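Local coordinates for bacterioferritin comigratory protein (PDB 3IXR), which probably reduces hydrogen peroxide and organic hydroperoxides through a reactive cysteine, as a thiol peroxidase of the PrxQ branch of the peroxiredoxins, at residues M37-S41 / V96-D100. The protein carries 1 engineered substitution. Sequence-based numbering, arbitrary orientation.
Sequences MLSGS and VKSHD
The carboxylate of D100 meets the turn at G40 with its edge: D100 OD1 accepts the N-H of G40, with G40 N at 2.7 Å, using its syn lone pair in a fairly straight bond (160°). V96 CG1 lies to one side of the carboxylate plane, off the oxygen edge, 3.6 Å from D100 OD2; S39 CA, 3.4 Å from D100 OD1, borders the same side. The other flat group, the imidazole of H99, touches the turn only through its root, H99 CB to S39 CB at 4.0 Å. Its ND1 bonds the carboxylate of D62 and its NE2 the carbonyl of V113; the side chain also touches L112, S114, Y59 and D94.

V96 points at the turn and packs against its backbone. With CG1 anti to the backbone N (chi1 177°), V96 CG1 sits 3.8 Å from L38 O and 4.0 Å from S41 N, while V96 CG2 packs 3.6 Å from M37 CE. M37 reaches it in one of its two conformers, by a bend at chi3, and crosses V96 at about a right angle. S39 turns its OG to the amide of L112.

Residues 38-41 form a type II turn with G40 third, closed by a weak S41 N to L38 O bond, between strands 36-38 and 42-44. Strand 36-38 pairs antiparallel with 112-114, and helix 96-106 follows strand 86-92, consistent with the thioredoxin-like peroxiredoxin fold. The helix holds this hairpin end by a carboxylate-to-amide bond, the V96 methyls and the S39-H99 contact. The turn amide would probably stabilise ionised D100, and the bond limits rotation of its carboxylate.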
loop_
_atom_site.group_PDB
_atom_site.type_symbol
_atom_site.label_atom_id
_atom_site.label_comp_id
_atom_site.label_asym_id
_atom_site.label_seq_id
_atom_site.Cartn_x
_atom_site.Cartn_y
_atom_site.Cartn_z
ATOM N N MET A 37 4.277 12.009 -1.468
ATOM C CA MET A 37 4.133 12.799 -0.235
ATOM C C MET A 37 3.676 11.844 0.847
ATOM O O MET A 37 2.621 11.221 0.652
ATOM C CB MET A 37 3.047 13.852 -0.410
ATOM C CG MET A 37 3.436 14.954 -1.367
ATOM S SD MET A 37 2.104 16.144 -1.541
ATOM C CE MET A 37 1.827 16.698 0.158
ATOM N N LEU A 38 4.439 11.746 1.939
ATOM C CA LEU A 38 4.151 10.797 3.020
ATOM C C LEU A 38 3.725 11.465 4.287
ATOM O O LEU A 38 4.024 12.657 4.552
ATOM C CB LEU A 38 5.356 9.897 3.309
ATOM C CG LEU A 38 5.679 8.665 2.413
ATOM C CD1 LEU A 38 5.486 8.871 0.976
ATOM C CD2 LEU A 38 7.118 8.185 2.785
ATOM N N SER A 39 3.103 10.678 5.172
ATOM C CA SER A 39 2.886 11.171 6.515
ATOM C C SER A 39 4.178 11.682 7.156
ATOM O O SER A 39 5.308 11.315 6.792
ATOM C CB SER A 39 2.227 10.075 7.362
ATOM O OG SER A 39 3.025 8.914 7.270
ATOM N N GLY A 40 4.041 12.671 8.040
ATOM C CA GLY A 40 5.284 13.266 8.568
ATOM C C GLY A 40 5.893 14.391 7.719
ATOM O O GLY A 40 6.996 14.901 8.085
ATOM N N SER A 41 5.225 14.706 6.617
ATOM C CA SER A 41 5.690 15.726 5.650
ATOM C C SER A 41 6.998 15.260 5.042
ATOM O O SER A 41 7.823 16.126 4.667
ATOM C CB SER A 41 5.949 17.036 6.413
ATOM O OG SER A 41 4.707 17.505 6.938
ATOM N N VAL A 96 -1.956 14.699 3.709
ATOM C CA VAL A 96 -0.960 14.500 4.731
ATOM C C VAL A 96 -1.503 14.808 6.162
ATOM O O VAL A 96 -1.175 14.089 7.126
ATOM C CB VAL A 96 0.336 15.324 4.463
ATOM C CG1 VAL A 96 1.346 15.143 5.616
ATOM C CG2 VAL A 96 0.943 14.787 3.138
ATOM N N LYS A 97 -2.256 15.893 6.281
ATOM C CA LYS A 97 -2.816 16.228 7.622
ATOM C C LYS A 97 -3.676 15.138 8.144
ATOM O O LYS A 97 -3.503 14.699 9.331
ATOM C CB LYS A 97 -3.630 17.522 7.496
ATOM C CG LYS A 97 -4.230 17.911 8.788
ATOM C CD LYS A 97 -4.981 19.249 8.631
ATOM C CE LYS A 97 -4.167 20.307 9.253
ATOM N NZ LYS A 97 -2.975 20.470 8.432
ATOM N N SER A 98 -4.524 14.633 7.261
ATOM C CA SER A 98 -5.422 13.505 7.654
ATOM C C SER A 98 -4.565 12.297 8.070
ATOM O O SER A 98 -4.848 11.561 9.083
ATOM C CB SER A 98 -6.282 13.113 6.465
ATOM O OG SER A 98 -7.145 11.984 6.808
ATOM N N HIS A 99 -3.594 11.942 7.218
ATOM C CA HIS A 99 -2.674 10.805 7.550
ATOM C C HIS A 99 -1.953 10.959 8.882
ATOM O O HIS A 99 -1.767 9.998 9.614
ATOM C CB HIS A 99 -1.602 10.640 6.459
ATOM C CG HIS A 99 -2.106 9.993 5.201
ATOM N ND1 HIS A 99 -3.390 9.503 5.065
ATOM C CD2 HIS A 99 -1.456 9.680 4.045
ATOM C CE1 HIS A 99 -3.511 8.919 3.878
ATOM N NE2 HIS A 99 -2.362 9.049 3.240
ATOM N N ASP A 100 -1.476 12.198 9.184
ATOM C CA ASP A 100 -0.784 12.361 10.430
ATOM C C ASP A 100 -1.722 12.145 11.594
ATOM O O ASP A 100 -1.269 11.535 12.573
ATOM C CB ASP A 100 -0.207 13.772 10.513
ATOM C CG ASP A 100 0.924 13.963 9.531
ATOM O OD1 ASP A 100 1.557 12.996 9.089
ATOM O OD2 ASP A 100 1.270 15.153 9.253
#